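Local atomic coordinates of aldehyde dehydrogenase (Burkholderia vietnamiensis, PDB entry 5KF0), a protein that probably oxidises aldehydes to carboxylic acids with a nicotinamide cofactor, as its family does, and binds NADPH. Residues V296-V301 against A406-S411. Numbering follows the deposited sequence.
Sequences VQRILV and ARVNDS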
loop_
_atom_site.group_PDB
_atom_site.type_symbol
_atom_site.label_atom_id
_atom_site.label_comp_id
_atom_site.label_asym_id
_atom_site.label_seq_id
_atom_site.Cartn_x
_atom_site.Cartn_y
_atom_site.Cartn_z
ATOM N N VAL A 296 21.137 14.789 -22.136
ATOM C CA VAL A 296 21.815 15.879 -21.438
ATOM C C VAL A 296 22.060 17.020 -22.411
ATOM O O VAL A 296 22.808 16.878 -23.385
ATOM C CB VAL A 296 23.126 15.394 -20.811
ATOM C CG1 VAL A 296 23.957 16.588 -20.287
ATOM C CG2 VAL A 296 22.828 14.379 -19.689
ATOM N N GLN A 297 21.463 18.177 -22.126
ATOM C CA GLN A 297 21.667 19.375 -22.925
ATOM C C GLN A 297 22.495 20.431 -22.214
ATOM O O GLN A 297 23.222 21.174 -22.872
ATOM C CB GLN A 297 20.314 19.977 -23.329
ATOM C CG GLN A 297 20.389 21.131 -24.349
ATOM C CD GLN A 297 19.001 21.534 -24.836
ATOM O OE1 GLN A 297 18.122 20.686 -25.007
ATOM N NE2 GLN A 297 18.804 22.823 -25.076
ATOM N N ARG A 298 22.420 20.497 -20.884
ATOM C CA ARG A 298 23.099 21.521 -20.102
ATOM C C ARG A 298 23.902 20.835 -19.012
ATOM O O ARG A 298 23.396 19.934 -18.339
ATOM C CB ARG A 298 22.092 22.501 -19.481
ATOM C CG ARG A 298 21.217 23.215 -20.506
ATOM C CD ARG A 298 20.231 24.170 -19.826
ATOM N NE ARG A 298 19.149 23.445 -19.153
ATOM C CZ ARG A 298 18.570 23.831 -18.022
ATOM N NH1 ARG A 298 18.981 24.937 -17.391
ATOM N NH2 ARG A 298 17.592 23.087 -17.504
ATOM N N ILE A 299 25.153 21.254 -18.846
ATOM C CA ILE A 299 26.061 20.640 -17.887
ATOM C C ILE A 299 26.598 21.745 -16.986
ATOM O O ILE A 299 27.324 22.629 -17.453
ATOM C CB ILE A 299 27.211 19.901 -18.588
ATOM C CG1 ILE A 299 26.663 18.802 -19.515
ATOM C CG2 ILE A 299 28.168 19.320 -17.555
ATOM C CD1 ILE A 299 27.740 18.221 -20.437
ATOM N N LEU A 300 26.253 21.696 -15.701
ATOM C CA LEU A 300 26.655 22.712 -14.729
ATOM C C LEU A 300 27.707 22.106 -13.810
ATOM O O LEU A 300 27.430 21.122 -13.116
ATOM C CB LEU A 300 25.445 23.201 -13.927
ATOM C CG LEU A 300 24.342 23.886 -14.737
ATOM C CD1 LEU A 300 23.277 22.871 -15.218
ATOM C CD2 LEU A 300 23.696 24.991 -13.935
ATOM N N VAL A 301 28.908 22.688 -13.806
ATOM C CA VAL A 301 30.063 22.084 -13.147
ATOM C C VAL A 301 30.635 23.041 -12.108
ATOM O O VAL A 301 30.853 24.228 -12.396
ATOM C CB VAL A 301 31.135 21.697 -14.174
ATOM C CG1 VAL A 301 32.312 21.070 -13.496
ATOM C CG2 VAL A 301 30.531 20.760 -15.230
ATOM N N ALA A 406 18.903 26.673 -9.142
ATOM C CA ALA A 406 18.092 27.712 -9.767
ATOM C C ALA A 406 18.281 27.720 -11.276
ATOM O O ALA A 406 17.329 27.958 -12.028
ATOM C CB ALA A 406 18.441 29.075 -9.174
ATOM N N ARG A 407 19.500 27.458 -11.743
ATOM C CA ARG A 407 19.734 27.496 -13.180
ATOM C C ARG A 407 19.169 26.260 -13.876
ATOM O O ARG A 407 18.685 26.365 -15.006
ATOM C CB ARG A 407 21.227 27.689 -13.439
ATOM C CG ARG A 407 21.624 29.134 -13.124
ATOM C CD ARG A 407 23.104 29.326 -12.797
ATOM N NE ARG A 407 23.942 29.182 -13.978
ATOM C CZ ARG A 407 25.273 29.137 -13.946
ATOM N NH1 ARG A 407 25.919 29.217 -12.787
ATOM N NH2 ARG A 407 25.956 28.999 -15.072
ATOM N N VAL A 408 19.177 25.101 -13.218
ATOM C CA VAL A 408 18.450 23.956 -13.765
ATOM C C VAL A 408 16.976 24.313 -13.945
ATOM O O VAL A 408 16.361 24.019 -14.978
ATOM C CB VAL A 408 18.617 22.721 -12.858
ATOM C CG1 VAL A 408 17.675 21.588 -13.324
ATOM C CG2 VAL A 408 20.077 22.245 -12.842
ATOM N N ASN A 409 16.385 24.947 -12.928
ATOM C CA ASN A 409 14.975 25.330 -12.961
ATOM C C ASN A 409 14.689 26.487 -13.909
ATOM O O ASN A 409 13.515 26.773 -14.163
ATOM C CB ASN A 409 14.497 25.729 -11.561
ATOM C CG ASN A 409 14.207 24.538 -10.664
ATOM O OD1 ASN A 409 13.902 23.447 -11.135
ATOM N ND2 ASN A 409 14.284 24.762 -9.342
ATOM N N ASP A 410 15.720 27.178 -14.408
ATOM C CA ASP A 410 15.550 28.330 -15.291
ATOM C C ASP A 410 15.218 27.831 -16.697
ATOM O O ASP A 410 16.037 27.857 -17.619
ATOM C CB ASP A 410 16.810 29.187 -15.276
ATOM C CG ASP A 410 16.768 30.300 -16.306
ATOM O OD1 ASP A 410 15.662 30.866 -16.507
ATOM O OD2 ASP A 410 17.826 30.584 -16.930
ATOM N N SER A 411 13.977 27.359 -16.841
ATOM C CA SER A 411 13.554 26.629 -18.026
ATOM C C SER A 411 12.037 26.557 -18.045
ATOM O O SER A 411 11.396 26.571 -16.988
ATOM C CB SER A 411 14.126 25.205 -18.031
ATOM O OG SER A 411 13.630 24.470 -19.143
#
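With CG beside its backbone N (chi1 -59°) and a bend at chi3 (-73°), Arg298 turns the edge of its guanidinium, through NH1 and NH2, to the C-terminal end of helix 401-409 and meets the carbonyls of Arg407 and Val408 there. The motif is a strand arginine hydrogen-bonded to two carbonyls in the last turn of a helix, within the alpha/beta domain of the aldehyde dehydrogenase fold, where strand 298-302 runs parallel to strands 263-266 and 392-398 and the helix packs over this sheet. Two hydrogen bonds define it. NH1 of Arg298 reaches O of Arg407 at 2.8 Å, bent to 145° at the hydrogen and tilted from the carbonyl plane. NH2 of Arg298 lies 3.0 Å from O of Val408, almost straight and directed onto a lone pair. Both oxygens sit at the guanidinium edge, in its plane, which fixes its rotation; the NE of Arg298 is spent on O of Asn261. The positive charge would also suit the partial negative charge of the helix end. Leu300, two residues on along the strand, packs against the side chains of Arg407 and Val408: CD1 meets CG2 of Val408 at 4.0 Å, while CD2 lies over one face of the Arg407 guanidinium, offset toward its rim. That group's NH2 and NH1 are salt-bridged to Glu396 and Asp403, NH1 also donating to O of Lys397. The same CD2 of Leu300 makes its closest approach to CB of Arg407, at 3.7 Å.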